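Local coordinates for endoglucanase (Fervidobacterium pennivorans DSM 9078, PDB 6KDD), which probably hydrolyses beta-glucosidic linkages in beta-glucans such as cellulose, as a TIM-barrel member of glycosyl hydrolase family 5, at residues K51-D56 / L313-V318; N79-V84 / A127-D132; A215-P220 / G262-A267; N236-H241 / E277-M282. One frame throughout, in Å; residues are numbered along the deposited sequence.

Contact 1 (K51-D56 / L313-V318); sequences KKRGFD and LATAVV
V318 sits between R53 and F55, its CG1 beside the guanidinium and its CG2 shared between the guanidinium face and the ring. CG1 stands anti to the backbone N (chi1 174°) and comes 3.7 Å from R53 NH1. CG2 lies over the F55 ring, 3.8 Å from the centroid and 29° off the ring normal, a CH-pi contact. V317 meets the same ring at its edge, with V317 CG1 3.5 Å from F55 CE1, so two successive residues meet the phenyl group from a face and an edge, with I301 also against it. In the TIM barrel this joins the helix that follows the first strand, 45-53, to the helix that follows the last, 313-318, closing the ring of outer helices. Helix 45-53 ends at G54 in a Schellman motif, G54 N bonded to K51 O at 3.0 Å; phi there is 120°, and a side chain would collide with the carbonyl O of R53 and crowd V318 CG1. With an alanine in place of F55, V318 CG2 and V317 CG1 would probably lose their aromatic partner and a gap would open between the segments. R53, bent at its CB-CG bond, lays one guanidinium face over V318 CG2 and presents its edge to T315, NH2 lying 3.1 Å from T315 OG1. E311 salt-bridges R53 NH2 and hydrogen-bonds T315 OG1; W309 makes a cation-pi contact with R53.

Contact 2 (N79-V84 / A127-D132); sequences NFLERV and AKFFKD
L81 lays its CD2 methyl over one face of the F129 ring, 4.0 Å from the centroid and only 15° off the normal, which meets the geometry of a CH-pi contact. The other methyl follows the same ring, L81 CD1 being 3.9 Å from F129 CD2, and the two side chains run antiparallel alongside one another. At the edge of that ring, near its plane, the carboxylate of E82 makes a looser approach, OE1 to F129 CZ 4.3 Å. A second patch lies one helical turn further on, where V84 CG1 sits 4.2 Å from F130 CZ and the side chains cross at about a right angle. The two phenylalanines steady each other: F129 CD1 stands 3.5 Å above the centre of the F130 ring, so F129 turns an edge to its neighbour while keeping a face for L81. Different first torsions allow this, CG of F129 being anti to the backbone N (-168°) and CG of F130 beside it (-71°). Further out, F130 packs on L137 and F139 of strand 137-140 and meets Y133 edge-to-face, while L81 rests on W64 and I76. The E82 side chain is about 7 Å from a bound nickel ion. Two neighbouring outer helices of the TIM barrel, 78-93 and 112-129, are thus joined by apolar packing where the chain leaves helix 112-129, at F130, on its way to barrel strand 137-140.

Contact 3 (A215-P220 / G262-A267); sequences AEWVNP and GAYSKA
E216 OE1 is gripped by two groups: K266 NZ at 2.9 Å, a hydrogen bond within a salt bridge, and Y264 OH, which donates a weak bond at 3.3 Å. The ammonium comes from above the carboxylate, 64° out of its plane. These residues belong to two loops of the TIM barrel, one following strand 198-204 and the short helix 208-211, the other strand 256-261, each folded into a type I turn (A215 to V218 and Y264 to A267). Loops after the strands line the active-site end of the barrel in this family. K266 reaches across with its chain extended beyond CG, and its NZ also bonds G214 O, so the lysine holds the loop that carries 215-220 at both G214 and E216. The bend of E216 at CB-CG carries its carboxylate to the tyrosine hydroxyl, OE2 lying 3.0 Å from Y264 OH. Beside this polar cluster W217 and Y264 form a T-shaped pair, the indole edge pointing at the tyrosine face with centroids 4.9 Å apart and planes at 83°. A215 CB covers one face of the indole, offset toward the rim. F299 touches both aromatic rings, and W217 NE1 donates to a Tris molecule, probably from the crystallisation liquor. Within the T, W217 CH2 stands 3.6 Å above the plane of the Y264 ring, over its centre.

Contact 4 (N236-H241 / E277-M282); sequences NQIRSH and ESVRKM
I238 supplies most of the apolar packing from its helix, using two branches. Its CD1 reaches V279 CG2 at 3.8 Å and touches S278 CB, while its CG2 lies 3.9 Å from M282 CB. The axes of segments 236-241 and 277-282 approach to 10.0 Å at a signed crossing angle of -35°, a separation that these side chains bridge. A second kind of contact is made by the thioether. M282, bent at both chi2 (66°) and chi3 (79°), curls over R239 so that SD lies 3.7 Å above the guanidinium plane, toward its rim, and CE comes within 3.6 Å of R239 CB. An alanine in place of M282, keeping only the CB contact with I238 CG2, would probably uncover that face of R239 and lose the packing of CG. Polar bonds between side chains and the backbone or a carboxylate occur inside each helix: S240 OG donates to N236 O at 3.0 Å, and K281 NZ pairs with E277 OE2 at 3.2 Å, on the anti lone pair of that oxygen. Beyond the segments, R239 NH1 forms a salt bridge with E285 of helix 269-285, and V279 packs on L258 and F261 of strand 256-261, placing the pair against the barrel wall. The chemistry implies that 232-252 and 269-285, outer helices of the TIM barrel, are matched by shape and dispersion, with charge pairing across them supplied by R239 at the margin.

The four contacts sit around one TIM barrel, their centres about 17 to 19 Å from the chain centre. Contacts 1 and 4 are coupled: A316 O lies 2.8 Å from R280 NE, a probable hydrogen bond, so helix 269-285 has helices 232-252 and 313-318 on its flanks. Contacts 3 and 4 alternate along the chain, because the loops of contact 3 lead into the helices of contact 4; their nearest atoms are about 6 Å apart. Contact 2 lies across the barrel, about 33 and 37 Å, centre to centre, from contacts 3 and 4. W217 of contact 3 lies close to bound Tris and glycerol, which may mark a substrate pocket; contact 2 has a nickel ion nearby.

Contact 1 (K51-D56 / L313-V318)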
# COMPACT_ATOMS: atom_id res chain seq x y z
N LYS A 51 14.29 0.54 9.86
CA LYS A 51 13.92 0.34 11.26
C LYS A 51 14.65 1.37 12.12
O LYS A 51 14.06 1.95 13.02
CB LYS A 51 14.29 -1.08 11.71
CG LYS A 51 14.00 -1.41 13.18
CD LYS A 51 12.51 -1.44 13.53
CE LYS A 51 12.34 -1.68 15.02
NZ LYS A 51 10.94 -2.01 15.36
N LYS A 52 15.94 1.60 11.83
CA LYS A 52 16.74 2.50 12.67
C LYS A 52 16.20 3.92 12.54
O LYS A 52 16.24 4.67 13.50
CB LYS A 52 18.22 2.42 12.25
CG LYS A 52 19.10 3.53 12.82
CD LYS A 52 20.61 3.24 12.89
CE LYS A 52 21.00 2.49 14.15
NZ LYS A 52 20.75 3.24 15.42
N ARG A 53 15.64 4.28 11.38
CA ARG A 53 15.06 5.61 11.17
C ARG A 53 13.80 5.81 12.02
O ARG A 53 13.41 6.94 12.25
CB ARG A 53 14.84 5.88 9.67
CG ARG A 53 14.24 7.23 9.31
CD ARG A 53 15.29 8.29 9.76
NE ARG A 53 14.93 9.69 9.52
CZ ARG A 53 14.09 10.40 10.28
NH1 ARG A 53 13.53 9.87 11.36
NH2 ARG A 53 13.84 11.67 9.95
N GLY A 54 13.12 4.74 12.47
CA GLY A 54 11.95 4.96 13.32
C GLY A 54 10.64 4.40 12.77
O GLY A 54 9.57 4.58 13.34
N PHE A 55 10.69 3.69 11.64
CA PHE A 55 9.48 3.10 11.07
C PHE A 55 9.13 1.84 11.85
O PHE A 55 10.02 1.15 12.37
CB PHE A 55 9.72 2.78 9.57
CG PHE A 55 9.71 3.99 8.67
CD1 PHE A 55 8.52 4.53 8.22
CD2 PHE A 55 10.89 4.62 8.28
CE1 PHE A 55 8.50 5.67 7.42
CE2 PHE A 55 10.88 5.75 7.47
CZ PHE A 55 9.68 6.27 7.02
N ASP A 56 7.83 1.55 11.90
CA ASP A 56 7.26 0.32 12.45
C ASP A 56 7.06 -0.77 11.40
O ASP A 56 7.01 -1.96 11.73
CB ASP A 56 5.88 0.60 13.05
CG ASP A 56 6.04 1.66 14.13
OD1 ASP A 56 6.91 1.45 14.97
OD2 ASP A 56 5.32 2.71 14.07
N LEU A 313 12.11 15.99 4.37
CA LEU A 313 10.94 15.20 3.98
C LEU A 313 10.82 13.92 4.83
O LEU A 313 9.71 13.52 5.16
CB LEU A 313 11.03 14.89 2.48
CG LEU A 313 9.79 14.23 1.85
CD1 LEU A 313 8.55 15.11 1.88
CD2 LEU A 313 10.13 13.84 0.42
N ALA A 314 11.93 13.26 5.13
CA ALA A 314 11.86 12.03 5.92
C ALA A 314 11.21 12.33 7.27
O ALA A 314 10.36 11.57 7.73
CB ALA A 314 13.22 11.39 6.06
N THR A 315 11.58 13.46 7.90
CA THR A 315 11.00 13.85 9.19
C THR A 315 9.51 14.13 9.08
O THR A 315 8.74 13.82 9.98
CB THR A 315 11.69 15.07 9.81
OG1 THR A 315 13.07 14.72 9.91
CG2 THR A 315 11.15 15.38 11.19
N ALA A 316 9.09 14.74 7.96
CA ALA A 316 7.68 14.93 7.65
C ALA A 316 6.94 13.59 7.72
O ALA A 316 5.79 13.50 8.17
CB ALA A 316 7.54 15.54 6.25
N VAL A 317 7.61 12.52 7.29
CA VAL A 317 6.95 11.21 7.28
C VAL A 317 6.92 10.60 8.68
O VAL A 317 5.90 10.12 9.13
CB VAL A 317 7.67 10.29 6.28
CG1 VAL A 317 7.25 8.84 6.43
CG2 VAL A 317 7.46 10.81 4.86
N VAL A 318 8.10 10.56 9.32
CA VAL A 318 8.31 9.83 10.56
C VAL A 318 7.83 10.62 11.79
O VAL A 318 7.36 10.03 12.75
CB VAL A 318 9.79 9.42 10.73
CG1 VAL A 318 10.03 8.79 12.11
CG2 VAL A 318 10.26 8.48 9.61

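Contact 2 (N79-V84 / A127-D132)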
# COMPACT_ATOMS: atom_id res chain seq x y z
N ASN A 79 11.31 -19.98 -7.68
CA ASN A 79 12.37 -19.01 -7.41
C ASN A 79 11.82 -17.62 -7.05
O ASN A 79 12.47 -16.88 -6.31
CB ASN A 79 13.29 -18.81 -8.61
CG ASN A 79 13.79 -20.13 -9.16
OD1 ASN A 79 14.18 -21.01 -8.41
ND2 ASN A 79 13.75 -20.28 -10.48
N PHE A 80 10.68 -17.24 -7.66
CA PHE A 80 10.04 -15.98 -7.30
C PHE A 80 9.58 -16.07 -5.85
O PHE A 80 9.78 -15.13 -5.08
CB PHE A 80 8.90 -15.56 -8.24
CG PHE A 80 8.50 -14.12 -8.06
CD1 PHE A 80 9.40 -13.10 -8.37
CD2 PHE A 80 7.31 -13.78 -7.43
CE1 PHE A 80 9.08 -11.76 -8.13
CE2 PHE A 80 7.00 -12.44 -7.19
CZ PHE A 80 7.89 -11.44 -7.53
N LEU A 81 8.90 -17.17 -5.49
CA LEU A 81 8.44 -17.29 -4.11
C LEU A 81 9.61 -17.19 -3.13
O LEU A 81 9.42 -16.64 -2.05
CB LEU A 81 7.70 -18.62 -3.87
CG LEU A 81 6.19 -18.49 -3.87
CD1 LEU A 81 5.51 -19.86 -3.94
CD2 LEU A 81 5.70 -17.66 -2.69
N GLU A 82 10.76 -17.80 -3.48
CA GLU A 82 11.93 -17.77 -2.59
C GLU A 82 12.51 -16.37 -2.46
O GLU A 82 12.99 -15.97 -1.39
CB GLU A 82 13.08 -18.65 -3.09
CG GLU A 82 12.64 -20.05 -3.45
CD GLU A 82 12.47 -21.05 -2.33
OE1 GLU A 82 12.26 -20.63 -1.16
OE2 GLU A 82 12.56 -22.28 -2.63
N ARG A 83 12.50 -15.62 -3.56
CA ARG A 83 12.87 -14.21 -3.48
C ARG A 83 11.94 -13.42 -2.55
O ARG A 83 12.43 -12.63 -1.74
CB ARG A 83 12.94 -13.56 -4.87
CG ARG A 83 13.19 -12.06 -4.79
CD ARG A 83 14.58 -11.79 -4.25
NE ARG A 83 14.82 -10.35 -4.27
CZ ARG A 83 15.60 -9.68 -3.41
NH1 ARG A 83 16.25 -10.31 -2.44
NH2 ARG A 83 15.66 -8.36 -3.48
N VAL A 84 10.62 -13.57 -2.68
CA VAL A 84 9.73 -12.83 -1.80
C VAL A 84 9.97 -13.33 -0.36
O VAL A 84 10.02 -12.54 0.56
CB VAL A 84 8.25 -12.96 -2.22
CG1 VAL A 84 7.28 -12.41 -1.19
CG2 VAL A 84 7.98 -12.39 -3.63
N ALA A 127 -0.91 -17.79 0.69
CA ALA A 127 -1.45 -18.03 2.02
C ALA A 127 -0.91 -19.35 2.56
O ALA A 127 -0.55 -19.42 3.74
CB ALA A 127 -2.97 -18.00 1.98
N LYS A 128 -0.78 -20.34 1.68
CA LYS A 128 -0.28 -21.65 2.09
C LYS A 128 1.21 -21.55 2.42
O LYS A 128 1.64 -22.04 3.46
CB LYS A 128 -0.46 -22.69 0.98
CG LYS A 128 -1.81 -23.39 1.03
CD LYS A 128 -1.95 -24.57 0.09
CE LYS A 128 -3.31 -25.21 0.15
NZ LYS A 128 -3.74 -25.66 -1.19
N PHE A 129 1.97 -20.92 1.52
CA PHE A 129 3.39 -20.72 1.71
C PHE A 129 3.72 -20.01 3.03
O PHE A 129 4.66 -20.42 3.71
CB PHE A 129 3.97 -19.99 0.49
CG PHE A 129 5.48 -19.97 0.46
CD1 PHE A 129 6.19 -18.96 1.10
CD2 PHE A 129 6.18 -20.94 -0.24
CE1 PHE A 129 7.58 -18.96 1.06
CE2 PHE A 129 7.56 -20.93 -0.29
CZ PHE A 129 8.26 -19.92 0.35
N PHE A 130 2.95 -18.95 3.39
CA PHE A 130 3.28 -18.15 4.57
C PHE A 130 2.43 -18.51 5.79
O PHE A 130 2.37 -17.75 6.76
CB PHE A 130 3.23 -16.63 4.25
CG PHE A 130 4.36 -16.18 3.36
CD1 PHE A 130 5.65 -15.98 3.87
CD2 PHE A 130 4.15 -15.90 2.01
CE1 PHE A 130 6.71 -15.58 3.05
CE2 PHE A 130 5.20 -15.48 1.20
CZ PHE A 130 6.48 -15.32 1.71
N LYS A 131 1.78 -19.67 5.81
CA LYS A 131 0.74 -19.85 6.81
C LYS A 131 1.34 -19.85 8.21
O LYS A 131 0.71 -19.39 9.16
CB LYS A 131 -0.09 -21.11 6.51
CG LYS A 131 0.67 -22.42 6.57
CD LYS A 131 -0.23 -23.65 6.37
CE LYS A 131 -0.44 -24.43 7.66
NZ LYS A 131 -1.65 -23.98 8.38
N ASP A 132 2.58 -20.33 8.33
CA ASP A 132 3.19 -20.57 9.63
C ASP A 132 3.97 -19.34 10.10
O ASP A 132 4.54 -19.35 11.19
CB ASP A 132 3.99 -21.88 9.62
CG ASP A 132 3.05 -23.08 9.57
OD1 ASP A 132 2.14 -23.10 10.39
OD2 ASP A 132 3.15 -23.91 8.62

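Contact 3 (A215-P220 / G262-A267)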
# COMPACT_ATOMS: atom_id res chain seq x y z
N ALA A 215 4.01 13.70 -13.79
CA ALA A 215 4.11 12.23 -13.74
C ALA A 215 3.83 11.64 -15.12
O ALA A 215 2.71 11.74 -15.63
CB ALA A 215 3.14 11.69 -12.72
N GLU A 216 4.82 10.94 -15.68
CA GLU A 216 4.82 10.55 -17.09
C GLU A 216 3.75 9.49 -17.33
O GLU A 216 3.14 9.42 -18.40
CB GLU A 216 6.21 10.05 -17.49
CG GLU A 216 7.33 11.05 -17.20
CD GLU A 216 7.85 11.20 -15.77
OE1 GLU A 216 8.97 11.73 -15.58
OE2 GLU A 216 7.14 10.81 -14.82
N TRP A 217 3.52 8.68 -16.29
CA TRP A 217 2.67 7.50 -16.34
C TRP A 217 1.18 7.85 -16.25
O TRP A 217 0.35 6.95 -16.25
CB TRP A 217 3.10 6.51 -15.23
CG TRP A 217 2.96 7.01 -13.82
CD1 TRP A 217 1.91 6.77 -12.98
CD2 TRP A 217 3.90 7.82 -13.07
NE1 TRP A 217 2.12 7.38 -11.77
CE2 TRP A 217 3.33 8.02 -11.79
CE3 TRP A 217 5.15 8.40 -13.34
CZ2 TRP A 217 3.97 8.77 -10.81
CZ3 TRP A 217 5.78 9.14 -12.37
CH2 TRP A 217 5.20 9.32 -11.11
N VAL A 218 0.85 9.14 -16.10
CA VAL A 218 -0.54 9.58 -16.03
C VAL A 218 -0.85 10.31 -17.34
O VAL A 218 0.00 11.07 -17.82
CB VAL A 218 -0.78 10.50 -14.82
CG1 VAL A 218 -2.24 10.92 -14.71
CG2 VAL A 218 -0.34 9.87 -13.51
N ASN A 219 -2.06 10.10 -17.88
CA ASN A 219 -2.44 10.60 -19.20
C ASN A 219 -3.72 11.43 -19.11
O ASN A 219 -4.81 10.89 -18.93
CB ASN A 219 -2.62 9.50 -20.25
CG ASN A 219 -1.34 9.18 -20.99
OD1 ASN A 219 -0.41 9.98 -21.00
ND2 ASN A 219 -1.27 8.02 -21.62
N PRO A 220 -3.61 12.76 -19.30
CA PRO A 220 -2.34 13.38 -19.70
C PRO A 220 -1.55 13.79 -18.46
O PRO A 220 -2.12 13.87 -17.37
CB PRO A 220 -2.83 14.59 -20.50
CG PRO A 220 -4.14 14.99 -19.83
CD PRO A 220 -4.70 13.74 -19.16
N GLY A 262 1.94 10.43 -1.02
CA GLY A 262 3.22 11.04 -1.33
C GLY A 262 3.05 11.96 -2.54
O GLY A 262 2.04 11.86 -3.22
N ALA A 263 4.04 12.84 -2.74
CA ALA A 263 4.04 13.83 -3.79
C ALA A 263 5.29 13.59 -4.60
O ALA A 263 6.35 13.39 -4.03
CB ALA A 263 4.04 15.23 -3.22
N TYR A 264 5.13 13.57 -5.91
CA TYR A 264 6.23 13.28 -6.81
C TYR A 264 7.31 14.35 -6.71
O TYR A 264 7.00 15.52 -6.51
CB TYR A 264 5.63 13.26 -8.21
CG TYR A 264 6.51 12.72 -9.29
CD1 TYR A 264 7.38 11.66 -9.05
CD2 TYR A 264 6.46 13.25 -10.57
CE1 TYR A 264 8.16 11.12 -10.06
CE2 TYR A 264 7.24 12.72 -11.59
CZ TYR A 264 8.09 11.66 -11.34
OH TYR A 264 8.87 11.16 -12.35
N SER A 265 8.57 13.96 -6.96
CA SER A 265 9.72 14.83 -6.76
C SER A 265 9.81 15.93 -7.81
O SER A 265 10.69 16.77 -7.70
CB SER A 265 11.03 14.05 -6.67
OG SER A 265 11.29 13.26 -7.82
N LYS A 266 8.94 15.92 -8.82
CA LYS A 266 8.87 17.08 -9.71
C LYS A 266 8.16 18.25 -9.04
O LYS A 266 8.28 19.39 -9.52
CB LYS A 266 8.24 16.69 -11.05
CG LYS A 266 9.21 15.91 -11.91
CD LYS A 266 8.61 15.54 -13.23
CE LYS A 266 9.63 14.93 -14.16
NZ LYS A 266 8.99 14.64 -15.46
N ALA A 267 7.38 17.97 -7.98
CA ALA A 267 6.91 19.03 -7.10
C ALA A 267 8.09 19.69 -6.37
O ALA A 267 9.08 19.04 -6.07
CB ALA A 267 5.83 18.52 -6.16

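Contact 4 (N236-H241 / E277-M282)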
# COMPACT_ATOMS: atom_id res chain seq x y z
N ASN A 236 -7.63 22.26 5.74
CA ASN A 236 -9.03 21.91 6.00
C ASN A 236 -9.56 20.88 5.00
O ASN A 236 -10.35 20.01 5.39
CB ASN A 236 -9.97 23.12 6.10
CG ASN A 236 -9.94 23.74 7.49
OD1 ASN A 236 -9.84 23.03 8.48
ND2 ASN A 236 -10.00 25.06 7.56
N GLN A 237 -9.12 20.98 3.74
CA GLN A 237 -9.48 20.03 2.69
C GLN A 237 -9.06 18.60 3.08
O GLN A 237 -9.87 17.68 3.00
CB GLN A 237 -8.71 20.33 1.41
CG GLN A 237 -9.07 21.64 0.74
CD GLN A 237 -10.33 21.46 -0.06
OE1 GLN A 237 -10.35 20.75 -1.06
NE2 GLN A 237 -11.40 22.08 0.40
N ILE A 238 -7.80 18.44 3.53
CA ILE A 238 -7.30 17.12 3.93
C ILE A 238 -8.18 16.59 5.07
O ILE A 238 -8.65 15.45 5.01
CB ILE A 238 -5.80 17.13 4.28
CG1 ILE A 238 -4.96 17.65 3.10
CG2 ILE A 238 -5.35 15.75 4.77
CD1 ILE A 238 -3.49 17.86 3.41
N ARG A 239 -8.44 17.45 6.07
CA ARG A 239 -9.28 17.05 7.20
C ARG A 239 -10.68 16.60 6.78
O ARG A 239 -11.21 15.64 7.36
CB ARG A 239 -9.39 18.14 8.27
CG ARG A 239 -10.18 17.67 9.49
CD ARG A 239 -10.39 18.77 10.49
NE ARG A 239 -9.27 19.70 10.36
CZ ARG A 239 -8.15 19.62 11.07
NH1 ARG A 239 -8.01 18.67 11.97
NH2 ARG A 239 -7.20 20.52 10.88
N SER A 240 -11.31 17.28 5.82
CA SER A 240 -12.61 16.83 5.34
C SER A 240 -12.51 15.43 4.75
O SER A 240 -13.38 14.59 4.98
CB SER A 240 -13.23 17.74 4.30
OG SER A 240 -13.17 19.08 4.73
N HIS A 241 -11.50 15.20 3.90
CA HIS A 241 -11.40 13.88 3.31
C HIS A 241 -11.19 12.83 4.40
O HIS A 241 -11.75 11.73 4.36
CB HIS A 241 -10.28 13.87 2.25
CG HIS A 241 -10.47 14.92 1.21
ND1 HIS A 241 -9.42 15.44 0.48
CD2 HIS A 241 -11.57 15.58 0.80
CE1 HIS A 241 -9.87 16.34 -0.37
NE2 HIS A 241 -11.19 16.44 -0.19
N GLU A 277 3.84 16.30 5.68
CA GLU A 277 3.66 16.49 7.11
C GLU A 277 2.18 16.63 7.48
O GLU A 277 1.68 16.01 8.43
CB GLU A 277 4.50 17.69 7.57
CG GLU A 277 4.47 17.88 9.08
CD GLU A 277 5.19 19.11 9.64
OE1 GLU A 277 5.99 19.75 8.91
OE2 GLU A 277 4.96 19.40 10.82
N SER A 278 1.45 17.42 6.69
CA SER A 278 0.04 17.64 6.95
C SER A 278 -0.79 16.37 6.81
O SER A 278 -1.64 16.12 7.67
CB SER A 278 -0.52 18.70 6.04
OG SER A 278 0.10 19.93 6.36
N VAL A 279 -0.59 15.63 5.71
CA VAL A 279 -1.27 14.37 5.50
C VAL A 279 -0.95 13.39 6.64
O VAL A 279 -1.85 12.73 7.19
CB VAL A 279 -0.96 13.78 4.12
CG1 VAL A 279 -1.41 12.33 4.05
CG2 VAL A 279 -1.70 14.57 3.03
N ARG A 280 0.34 13.30 6.97
CA ARG A 280 0.77 12.37 8.01
C ARG A 280 0.15 12.73 9.37
O ARG A 280 -0.37 11.86 10.07
CB ARG A 280 2.29 12.31 8.06
CG ARG A 280 2.82 11.22 8.99
CD ARG A 280 3.00 11.79 10.39
NE ARG A 280 4.13 12.69 10.28
CZ ARG A 280 4.48 13.58 11.19
NH1 ARG A 280 3.79 13.72 12.31
NH2 ARG A 280 5.54 14.34 10.97
N LYS A 281 0.21 14.01 9.75
CA LYS A 281 -0.41 14.44 11.00
C LYS A 281 -1.92 14.22 10.98
O LYS A 281 -2.52 13.91 12.00
CB LYS A 281 -0.14 15.91 11.31
CG LYS A 281 1.31 16.23 11.65
CD LYS A 281 1.54 17.71 11.74
CE LYS A 281 2.05 18.12 13.11
NZ LYS A 281 3.51 17.89 13.25
N MET A 282 -2.55 14.31 9.81
CA MET A 282 -3.99 14.06 9.74
C MET A 282 -4.29 12.59 9.96
O MET A 282 -5.27 12.24 10.61
CB MET A 282 -4.62 14.53 8.43
CG MET A 282 -6.09 14.94 8.57
SD MET A 282 -6.25 16.44 9.61
CE MET A 282 -5.80 17.73 8.44